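Local coordinates for protein methyltransferase (Pectobacterium atrosepticum SCRI1043, PDB 2P7I) that probably transfers a methyl group from S-adenosylmethionine to an acceptor that has not been identified, at residues E75-A80 against I88-S93; D180-D185 against I240-E245; Y22-D27 against L204-W209. All coordinates share one frame; numbering follows the deposited sequence. Where two conformers were deposited one is given.

Interaction 1. Residues E75-A80 against I88-S93; sequences EAISHA and ITYIHS
Helix 75-80 runs almost antiparallel to strand 88-92, at 169° between their N-to-C directions, with the axes 9.4 Å apart at closest approach. Ile77 lies opposite His92, and its side chain does most of the reaching. CG1 is anti to the backbone N (chi1 -152°) and the chain stays extended to CD1, which carries the methyl onto the strand backbone. There CD1 sits 3.5 Å from the carbonyl O of Ile91 and 3.6 Å from CA of His92. The CB of His92 flanks the same methyl. His92 NE2 makes a weak hydrogen bond to Ala72 O. Ile91 itself points its CB away from the helix and takes part through its backbone.

The two elements belong to a beta-alpha-beta unit, strand 67-71, helix 74-83 and strand 88-92, at one edge of the Rossmann-like methyltransferase sheet. Strand 88-92 is the outermost strand there within this chain and bonds in parallel to strand 67-71.

Tyr90 makes the rest of the contact. Its ring passes alongside Ile77, pointing the opposite way, and CD1 lies 4.0 Å from Ile77 CG1. Further along the same side of the ring, CE1 lies 3.9 Å from Ala80 CB. Both approaches are oblique to the ring. One face is taken by Ile88 CG2, 3.2 Å above the ring plane, over its centre. The Tyr90 OH ends 3.6 Å from Ala80 O.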
loop_
_atom_site.group_PDB
_atom_site.type_symbol
_atom_site.label_atom_id
_atom_site.label_comp_id
_atom_site.label_asym_id
_atom_site.label_seq_id
_atom_site.Cartn_x
_atom_site.Cartn_y
_atom_site.Cartn_z
ATOM N N GLU B 75 26.323 -23.705 24.341
ATOM C CA GLU B 75 25.229 -24.656 24.542
ATOM C C GLU B 75 24.485 -24.895 23.226
ATOM O O GLU B 75 24.357 -26.035 22.786
ATOM C CB GLU B 75 24.276 -24.165 25.640
ATOM N N ALA B 76 24.054 -23.803 22.591
ATOM C CA ALA B 76 23.340 -23.837 21.303
ATOM C C ALA B 76 24.169 -24.533 20.220
ATOM O O ALA B 76 23.686 -25.407 19.481
ATOM C CB ALA B 76 22.991 -22.412 20.867
ATOM N N ILE B 77 25.434 -24.144 20.144
ATOM C CA ILE B 77 26.316 -24.630 19.095
ATOM C C ILE B 77 26.571 -26.133 19.260
ATOM O O ILE B 77 26.747 -26.850 18.277
ATOM C CB ILE B 77 27.633 -23.785 19.050
ATOM C CG1 ILE B 77 28.228 -23.776 17.638
ATOM C CG2 ILE B 77 28.620 -24.264 20.075
ATOM C CD1 ILE B 77 29.423 -22.850 17.493
ATOM N N SER B 78 26.548 -26.608 20.506
ATOM C CA SER B 78 26.692 -28.025 20.803
ATOM C C SER B 78 25.449 -28.830 20.392
ATOM O O SER B 78 25.548 -29.913 19.803
ATOM C CB SER B 78 26.941 -28.193 22.294
ATOM O OG SER B 78 27.172 -29.550 22.607
ATOM N N HIS B 79 24.277 -28.293 20.706
ATOM C CA HIS B 79 23.017 -28.899 20.285
ATOM C C HIS B 79 22.959 -29.059 18.765
ATOM O O HIS B 79 22.639 -30.140 18.261
ATOM C CB HIS B 79 21.849 -28.055 20.787
ATOM C CG HIS B 79 20.503 -28.570 20.386
ATOM N ND1 HIS B 79 19.693 -29.281 21.243
ATOM C CD2 HIS B 79 19.817 -28.455 19.224
ATOM C CE1 HIS B 79 18.566 -29.587 20.623
ATOM N NE2 HIS B 79 18.616 -29.098 19.398
ATOM N N ALA B 80 23.271 -27.983 18.039
ATOM C CA ALA B 80 23.351 -28.032 16.573
ATOM C C ALA B 80 24.237 -29.187 16.136
ATOM O O ALA B 80 23.841 -30.017 15.318
ATOM C CB ALA B 80 23.914 -26.720 16.019
ATOM N N ILE B 88 29.180 -29.155 8.114
ATOM C CA ILE B 88 29.073 -27.878 8.817
ATOM C C ILE B 88 30.418 -27.596 9.460
ATOM O O ILE B 88 30.987 -28.452 10.154
ATOM C CB ILE B 88 28.037 -27.918 9.952
ATOM C CG1 ILE B 88 26.659 -28.373 9.451
ATOM C CG2 ILE B 88 27.964 -26.567 10.646
ATOM C CD1 ILE B 88 26.041 -27.460 8.462
ATOM N N THR B 89 30.944 -26.411 9.230
ATOM C CA THR B 89 32.037 -25.916 10.025
ATOM C C THR B 89 31.449 -25.039 11.111
ATOM O O THR B 89 30.774 -24.058 10.814
ATOM C CB THR B 89 32.999 -25.099 9.177
ATOM O OG1 THR B 89 33.513 -25.930 8.117
ATOM C CG2 THR B 89 34.127 -24.581 10.020
ATOM N N TYR B 90 31.698 -25.386 12.368
ATOM C CA TYR B 90 31.177 -24.620 13.493
ATOM C C TYR B 90 32.242 -23.660 14.004
ATOM O O TYR B 90 33.387 -24.042 14.131
ATOM C CB TYR B 90 30.748 -25.555 14.615
ATOM C CG TYR B 90 29.624 -26.469 14.217
ATOM C CD1 TYR B 90 28.309 -26.068 14.348
ATOM C CD2 TYR B 90 29.877 -27.733 13.701
ATOM C CE1 TYR B 90 27.273 -26.902 13.987
ATOM C CE2 TYR B 90 28.841 -28.579 13.334
ATOM C CZ TYR B 90 27.544 -28.152 13.479
ATOM O OH TYR B 90 26.500 -28.967 13.108
ATOM N N ILE B 91 31.861 -22.410 14.263
ATOM C CA ILE B 91 32.770 -21.406 14.809
ATOM C C ILE B 91 32.085 -20.794 16.022
ATOM O O ILE B 91 31.057 -20.136 15.918
ATOM C CB ILE B 91 33.127 -20.346 13.757
ATOM C CG1 ILE B 91 34.041 -20.980 12.702
ATOM C CG2 ILE B 91 33.828 -19.181 14.387
ATOM C CD1 ILE B 91 34.082 -20.242 11.478
ATOM N N HIS B 92 32.628 -21.074 17.192
ATOM C CA HIS B 92 32.042 -20.594 18.420
ATOM C C HIS B 92 32.709 -19.261 18.696
ATOM O O HIS B 92 33.855 -19.218 19.130
ATOM C CB HIS B 92 32.301 -21.598 19.553
ATOM C CG HIS B 92 31.840 -21.124 20.892
ATOM N ND1 HIS B 92 32.482 -21.471 22.064
ATOM C CD2 HIS B 92 30.815 -20.318 21.250
ATOM C CE1 HIS B 92 31.863 -20.903 23.084
ATOM N NE2 HIS B 92 30.853 -20.190 22.615
ATOM N N SER B 93 32.019 -18.165 18.394
ATOM C CA SER B 93 32.595 -16.845 18.565
ATOM C C SER B 93 31.507 -15.815 18.564
ATOM O O SER B 93 30.434 -16.058 18.021
ATOM C CB SER B 93 33.548 -16.536 17.409
ATOM O OG SER B 93 34.155 -15.257 17.572
#

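Interaction 2. Residues D180-D185 against I240-E245; sequences DTLERD and IFLLCE
Leu182 of helix 180-185 points its side chain at strand 240-245 and packs between Ile240 and Leu242. From CB, which is directed toward the strand, the chain turns anti to the backbone N (chi1 -168°). CG then meets Leu242 CD1 at 3.9 Å. The CD2 branch goes on to the strand, with Ile240 CD1 at 3.9 Å and Leu242 CG at 4.0 Å. Leu182 runs past both strand side chains in the opposite direction, so the three interleave side by side. Leu182 also touches Leu139 and Cys141 on the neighbouring strand 135-142.

Leu242 answers from the strand. Its CD1 reaches the helix backbone, 3.6 Å from Glu183 CA, and also lies 4.0 Å from Glu183 CB. The methyl is thus set against the peptide link between Leu182 and Glu183. All four touching residues are buried, and the side chains that meet do so through carbon atoms.

Beyond CB, Glu183 extends away from this apolar patch. Glu183 OE1 forms salt bridges with Lys154 of the second subunit and with Arg196. The buried charge therefore has two basic partners, which would probably favour its ionised form. On the helix itself, Arg184 NE and NH2 both bind Asp185 OD1, reaching it from one face of the carboxylate.

The helix and strand axes are 9.6 Å apart and cross at -24°. The helix packs on a sheet of strand order 3-2-1-4-5-7-6, with strand 237-245 antiparallel between 135-142 and 192-201, the hallmark of class I SAM-dependent methyltransferases.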
loop_
_atom_site.group_PDB
_atom_site.type_symbol
_atom_site.label_atom_id
_atom_site.label_comp_id
_atom_site.label_asym_id
_atom_site.label_seq_id
_atom_site.Cartn_x
_atom_site.Cartn_y
_atom_site.Cartn_z
ATOM N N ASP B 180 12.883 1.148 5.724
ATOM C CA ASP B 180 13.641 2.384 5.679
ATOM C C ASP B 180 14.927 2.331 6.512
ATOM O O ASP B 180 16.040 2.698 6.025
ATOM C CB ASP B 180 12.751 3.630 5.971
ATOM C CG ASP B 180 12.265 3.746 7.428
ATOM O OD1 ASP B 180 11.815 2.741 8.016
ATOM O OD2 ASP B 180 12.259 4.880 7.965
ATOM N N THR B 181 14.818 1.864 7.757
ATOM C CA THR B 181 15.942 1.866 8.642
ATOM C C THR B 181 16.882 0.697 8.345
ATOM O O THR B 181 18.086 0.786 8.536
ATOM C CB THR B 181 15.455 1.777 10.115
ATOM O OG1 THR B 181 14.493 0.713 10.232
ATOM C CG2 THR B 181 14.808 3.126 10.548
ATOM N N LEU B 182 16.329 -0.427 7.915
ATOM C CA LEU B 182 17.165 -1.553 7.481
ATOM C C LEU B 182 18.062 -1.216 6.262
ATOM O O LEU B 182 19.247 -1.449 6.304
ATOM C CB LEU B 182 16.290 -2.799 7.231
ATOM C CG LEU B 182 17.046 -4.140 7.056
ATOM C CD1 LEU B 182 17.914 -4.475 8.276
ATOM C CD2 LEU B 182 16.047 -5.332 6.753
ATOM N N GLU B 183 17.511 -0.633 5.206
ATOM C CA GLU B 183 18.313 -0.201 4.068
ATOM C C GLU B 183 19.303 0.871 4.479
ATOM O O GLU B 183 20.434 0.869 4.014
ATOM C CB GLU B 183 17.458 0.222 2.872
ATOM C CG GLU B 183 18.323 0.625 1.715
ATOM C CD GLU B 183 17.663 0.607 0.389
ATOM O OE1 GLU B 183 16.484 0.219 0.287
ATOM O OE2 GLU B 183 18.370 0.932 -0.579
ATOM N N ARG B 184 18.898 1.773 5.383
ATOM C CA ARG B 184 19.839 2.771 5.930
ATOM C C ARG B 184 21.092 2.139 6.498
ATOM O O ARG B 184 22.217 2.548 6.184
ATOM C CB ARG B 184 19.175 3.648 7.026
ATOM C CG ARG B 184 20.097 4.656 7.678
ATOM C CD ARG B 184 19.557 5.156 8.978
ATOM N NE ARG B 184 19.511 4.074 9.951
ATOM C CZ ARG B 184 18.718 4.037 11.013
ATOM N NH1 ARG B 184 17.921 5.047 11.302
ATOM N NH2 ARG B 184 18.760 2.987 11.824
ATOM N N ASP B 185 20.912 1.187 7.375
ATOM C CA ASP B 185 22.050 0.593 8.038
ATOM C C ASP B 185 22.909 -0.213 7.049
ATOM O O ASP B 185 24.137 -0.191 7.135
ATOM C CB ASP B 185 21.584 -0.284 9.197
ATOM C CG ASP B 185 21.143 0.508 10.413
ATOM O OD1 ASP B 185 21.217 1.767 10.417
ATOM O OD2 ASP B 185 20.822 -0.172 11.423
ATOM N N ILE B 240 11.089 -8.514 6.692
ATOM C CA ILE B 240 11.515 -7.854 5.485
ATOM C C ILE B 240 12.910 -8.383 5.149
ATOM O O ILE B 240 13.664 -8.852 6.046
ATOM C CB ILE B 240 11.548 -6.310 5.686
ATOM C CG1 ILE B 240 12.106 -5.956 7.084
ATOM C CG2 ILE B 240 10.139 -5.715 5.530
ATOM C CD1 ILE B 240 12.286 -4.447 7.310
ATOM N N PHE B 241 13.243 -8.278 3.874
ATOM C CA PHE B 241 14.322 -9.032 3.269
ATOM C C PHE B 241 15.018 -8.107 2.305
ATOM O O PHE B 241 14.423 -7.617 1.326
ATOM C CB PHE B 241 13.725 -10.292 2.576
ATOM C CG PHE B 241 14.657 -11.038 1.643
ATOM C CD1 PHE B 241 16.034 -11.115 1.863
ATOM C CD2 PHE B 241 14.135 -11.717 0.556
ATOM C CE1 PHE B 241 16.859 -11.795 0.958
ATOM C CE2 PHE B 241 14.958 -12.434 -0.318
ATOM C CZ PHE B 241 16.321 -12.437 -0.146
ATOM N N LEU B 242 16.269 -7.810 2.620
ATOM C CA LEU B 242 17.177 -7.185 1.701
ATOM C C LEU B 242 18.232 -8.168 1.148
ATOM O O LEU B 242 18.931 -8.821 1.892
ATOM C CB LEU B 242 17.902 -5.995 2.355
ATOM C CG LEU B 242 17.088 -4.808 2.906
ATOM C CD1 LEU B 242 18.154 -3.699 3.306
ATOM C CD2 LEU B 242 16.137 -4.275 1.896
ATOM N N LEU B 243 18.339 -8.228 -0.168
ATOM C CA LEU B 243 19.422 -8.941 -0.844
ATOM C C LEU B 243 20.494 -7.943 -1.121
ATOM O O LEU B 243 20.282 -6.930 -1.806
ATOM C CB LEU B 243 18.970 -9.549 -2.179
ATOM C CG LEU B 243 20.016 -10.476 -2.848
ATOM C CD1 LEU B 243 20.130 -11.805 -2.033
ATOM C CD2 LEU B 243 19.612 -10.741 -4.291
ATOM N N CYS B 244 21.680 -8.198 -0.613
ATOM C CA CYS B 244 22.774 -7.253 -0.715
ATOM C C CYS B 244 24.005 -7.893 -1.344
ATOM O O CYS B 244 24.209 -9.113 -1.256
ATOM C CB CYS B 244 23.178 -6.802 0.683
ATOM S SG CYS B 244 21.862 -5.982 1.638
ATOM N N GLU B 245 24.798 -7.059 -1.986
ATOM C CA GLU B 245 26.082 -7.449 -2.577
ATOM C C GLU B 245 27.159 -6.533 -2.049
ATOM O O GLU B 245 26.879 -5.512 -1.394
ATOM C CB GLU B 245 26.001 -7.433 -4.102
ATOM C CG GLU B 245 25.116 -8.600 -4.538
ATOM C CD GLU B 245 24.808 -8.641 -6.027
ATOM O OE1 GLU B 245 25.748 -8.684 -6.823
ATOM O OE2 GLU B 245 23.616 -8.667 -6.394
#

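Interaction 3. Residues Y22-D27 against L204-W209; sequences YNFDFD and LANFQW
Phe24 and Trp209 stack face to face, and this pair is the tight part of the contact. The Phe24 ring lies over the five-membered ring of the indole, with centroids 3.8 Å apart and planes at 14°. Phe24 CD1 comes to 3.4 Å from Trp209 CG, while CE1 extends over the bond shared by the two indole rings. Phe24 CG stands anti to its own N (chi1 180°), which sends the ring straight out from the helix start to the tryptophan. Leu204 CB lies against the opposite face of the indole, so Trp209 is held between the two side chains. Its NE1 makes a weak hydrogen bond to Leu204 O. Phe200 meets both Phe24 and Trp209 edge-to-face and extends the aromatic cluster.

The other side is polar, looser and only partly buried. Asn206 ND2 faces the Asp25 carboxylate and gives a weak hydrogen bond to OD1 at 3.2 Å, with an angle of 161° at the hydrogen. The amide and carboxylate planes are inclined to each other. Asn206 OD1 lies 3.7 Å from Phe24 CD2, with the amide plane steeply inclined to the ring, and it accepts a hydrogen bond from Lys202 NZ. The amide thus bridges the aromatic stack and the charged, partly exposed side.

Both segments are helix starts. Asn23 is the N-cap of helix 24-37, and its OD1 accepts a weak bond from Phe26 N. Asn23 N donates to Asp27 OD2 at 2.7 Å, a second bond across the first turn. In the second segment, Ala205 occupies the N-cap position of helix 206-212, and its N donates to Gln208 OE1. The contact joins the N-terminal ends of helices 24-37 and 206-212 through an aromatic stack, and Phe24 N adds a hydrogen bond to Asp210 OD1.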
loop_
_atom_site.group_PDB
_atom_site.type_symbol
_atom_site.label_atom_id
_atom_site.label_comp_id
_atom_site.label_asym_id
_atom_site.label_seq_id
_atom_site.Cartn_x
_atom_site.Cartn_y
_atom_site.Cartn_z
ATOM N N TYR B 22 2.974 -26.673 17.018
ATOM C CA TYR B 22 3.200 -25.599 15.982
ATOM C C TYR B 22 3.735 -24.292 16.551
ATOM O O TYR B 22 3.151 -23.714 17.472
ATOM C CB TYR B 22 1.926 -25.305 15.181
ATOM C CG TYR B 22 1.600 -26.397 14.196
ATOM C CD1 TYR B 22 2.473 -26.698 13.150
ATOM C CD2 TYR B 22 0.433 -27.147 14.322
ATOM C CE1 TYR B 22 2.193 -27.710 12.250
ATOM C CE2 TYR B 22 0.138 -28.162 13.422
ATOM C CZ TYR B 22 1.020 -28.441 12.388
ATOM O OH TYR B 22 0.727 -29.454 11.498
ATOM N N ASN B 23 4.868 -23.860 15.999
ATOM C CA ASN B 23 5.441 -22.554 16.265
ATOM C C ASN B 23 5.513 -21.841 14.914
ATOM O O ASN B 23 6.108 -22.350 13.967
ATOM C CB ASN B 23 6.829 -22.672 16.903
ATOM C CG ASN B 23 7.612 -21.352 16.884
ATOM O OD1 ASN B 23 8.829 -21.343 16.681
ATOM N ND2 ASN B 23 6.914 -20.234 17.084
ATOM N N PHE B 24 4.869 -20.686 14.839
ATOM C CA PHE B 24 4.755 -19.940 13.606
ATOM C C PHE B 24 6.135 -19.647 13.013
ATOM O O PHE B 24 6.351 -19.828 11.810
ATOM C CB PHE B 24 3.985 -18.644 13.870
ATOM C CG PHE B 24 3.811 -17.782 12.665
ATOM C CD1 PHE B 24 2.906 -18.132 11.681
ATOM C CD2 PHE B 24 4.525 -16.611 12.521
ATOM C CE1 PHE B 24 2.741 -17.311 10.553
ATOM C CE2 PHE B 24 4.357 -15.789 11.383
ATOM C CZ PHE B 24 3.493 -16.152 10.408
ATOM N N ASP B 25 7.075 -19.223 13.852
ATOM C CA ASP B 25 8.417 -18.858 13.359
ATOM C C ASP B 25 9.182 -20.026 12.734
ATOM O O ASP B 25 9.779 -19.911 11.660
ATOM C CB ASP B 25 9.244 -18.255 14.478
ATOM C CG ASP B 25 8.572 -17.051 15.102
ATOM O OD1 ASP B 25 8.220 -16.080 14.363
ATOM O OD2 ASP B 25 8.393 -17.088 16.341
ATOM N N PHE B 26 9.113 -21.161 13.401
ATOM C CA PHE B 26 9.855 -22.337 12.975
ATOM C C PHE B 26 9.114 -23.115 11.887
ATOM O O PHE B 26 9.732 -23.587 10.940
ATOM C CB PHE B 26 10.156 -23.244 14.181
ATOM C CG PHE B 26 11.285 -22.748 15.061
ATOM C CD1 PHE B 26 11.545 -21.390 15.226
ATOM C CD2 PHE B 26 12.065 -23.647 15.751
ATOM C CE1 PHE B 26 12.572 -20.947 16.043
ATOM C CE2 PHE B 26 13.087 -23.207 16.568
ATOM C CZ PHE B 26 13.342 -21.853 16.707
ATOM N N ASP B 27 7.798 -23.229 12.004
ATOM C CA ASP B 27 7.031 -24.071 11.105
ATOM C C ASP B 27 6.529 -23.349 9.880
ATOM O O ASP B 27 6.329 -23.970 8.846
ATOM C CB ASP B 27 5.854 -24.702 11.849
ATOM C CG ASP B 27 6.316 -25.638 12.952
ATOM O OD1 ASP B 27 7.133 -26.520 12.645
ATOM O OD2 ASP B 27 5.903 -25.460 14.112
ATOM N N LEU B 204 -2.175 -11.684 11.720
ATOM C CA LEU B 204 -2.419 -12.194 13.060
ATOM C C LEU B 204 -1.111 -12.246 13.804
ATOM O O LEU B 204 -0.067 -12.402 13.194
ATOM C CB LEU B 204 -2.960 -13.608 12.978
ATOM C CG LEU B 204 -4.349 -13.815 12.371
ATOM C CD1 LEU B 204 -4.533 -15.266 11.965
ATOM C CD2 LEU B 204 -5.427 -13.390 13.344
ATOM N N ALA B 205 -1.173 -12.152 15.126
ATOM C CA ALA B 205 0.006 -12.211 15.955
ATOM C C ALA B 205 0.383 -13.662 16.191
ATOM O O ALA B 205 -0.455 -14.559 16.086
ATOM C CB ALA B 205 -0.236 -11.521 17.255
ATOM N N ASN B 206 1.643 -13.895 16.509
ATOM C CA ASN B 206 2.115 -15.256 16.773
ATOM C C ASN B 206 1.239 -16.025 17.737
ATOM O O ASN B 206 0.885 -17.176 17.478
ATOM C CB ASN B 206 3.534 -15.229 17.313
ATOM C CG ASN B 206 4.550 -15.018 16.228
ATOM O OD1 ASN B 206 4.358 -14.213 15.328
ATOM N ND2 ASN B 206 5.640 -15.749 16.302
ATOM N N PHE B 207 0.877 -15.397 18.848
ATOM C CA PHE B 207 0.059 -16.097 19.831
ATOM C C PHE B 207 -1.232 -16.587 19.191
ATOM O O PHE B 207 -1.715 -17.666 19.514
ATOM C CB PHE B 207 -0.169 -15.250 21.091
ATOM C CG PHE B 207 -1.297 -14.246 21.001
ATOM C CD1 PHE B 207 -1.066 -12.952 20.565
ATOM C CD2 PHE B 207 -2.580 -14.585 21.425
ATOM C CE1 PHE B 207 -2.094 -12.027 20.511
ATOM C CE2 PHE B 207 -3.612 -13.661 21.376
ATOM C CZ PHE B 207 -3.366 -12.381 20.913
ATOM N N GLN B 208 -1.757 -15.817 18.232
ATOM C CA GLN B 208 -2.961 -16.218 17.525
ATOM C C GLN B 208 -2.681 -17.332 16.517
ATOM O O GLN B 208 -3.466 -18.270 16.406
ATOM C CB GLN B 208 -3.632 -15.015 16.873
ATOM C CG GLN B 208 -3.985 -13.943 17.891
ATOM C CD GLN B 208 -4.433 -12.640 17.270
ATOM O OE1 GLN B 208 -3.848 -12.160 16.290
ATOM N NE2 GLN B 208 -5.463 -12.042 17.853
ATOM N N TRP B 209 -1.563 -17.235 15.797
ATOM C CA TRP B 209 -1.166 -18.272 14.845
ATOM C C TRP B 209 -1.041 -19.618 15.539
ATOM O O TRP B 209 -1.533 -20.613 15.053
ATOM C CB TRP B 209 0.171 -17.940 14.158
ATOM C CG TRP B 209 0.071 -16.877 13.135
ATOM C CD1 TRP B 209 0.579 -15.633 13.226
ATOM C CD2 TRP B 209 -0.566 -16.966 11.849
ATOM N NE1 TRP B 209 0.299 -14.924 12.080
ATOM C CE2 TRP B 209 -0.406 -15.717 11.223
ATOM C CE3 TRP B 209 -1.240 -17.978 11.173
ATOM C CZ2 TRP B 209 -0.917 -15.436 9.949
ATOM C CZ3 TRP B 209 -1.747 -17.713 9.922
ATOM C CH2 TRP B 209 -1.587 -16.452 9.316
#

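Interactions 1 and 2 both pack a helix on the same mixed sheet, but at different places. Interaction 1 is at the edge strand 88-92 and is partly buried. Interaction 2 is on the inner strand 237-245 and fully buried. Other subunits touch interactions 2 and 3 but not the segments of interaction 1. The centres of interactions 1 and 2 are 27 Å apart, on opposite sides of the chain's centre. Interaction 3 joins two helix starts instead. It relies on an aromatic stack with a polar side, whereas the direct contacts of the other two are largely aliphatic, with one tyrosine in interaction 1. Along the chain, interaction 1 is nested inside the loop closed by interaction 3, while interactions 2 and 3 cross.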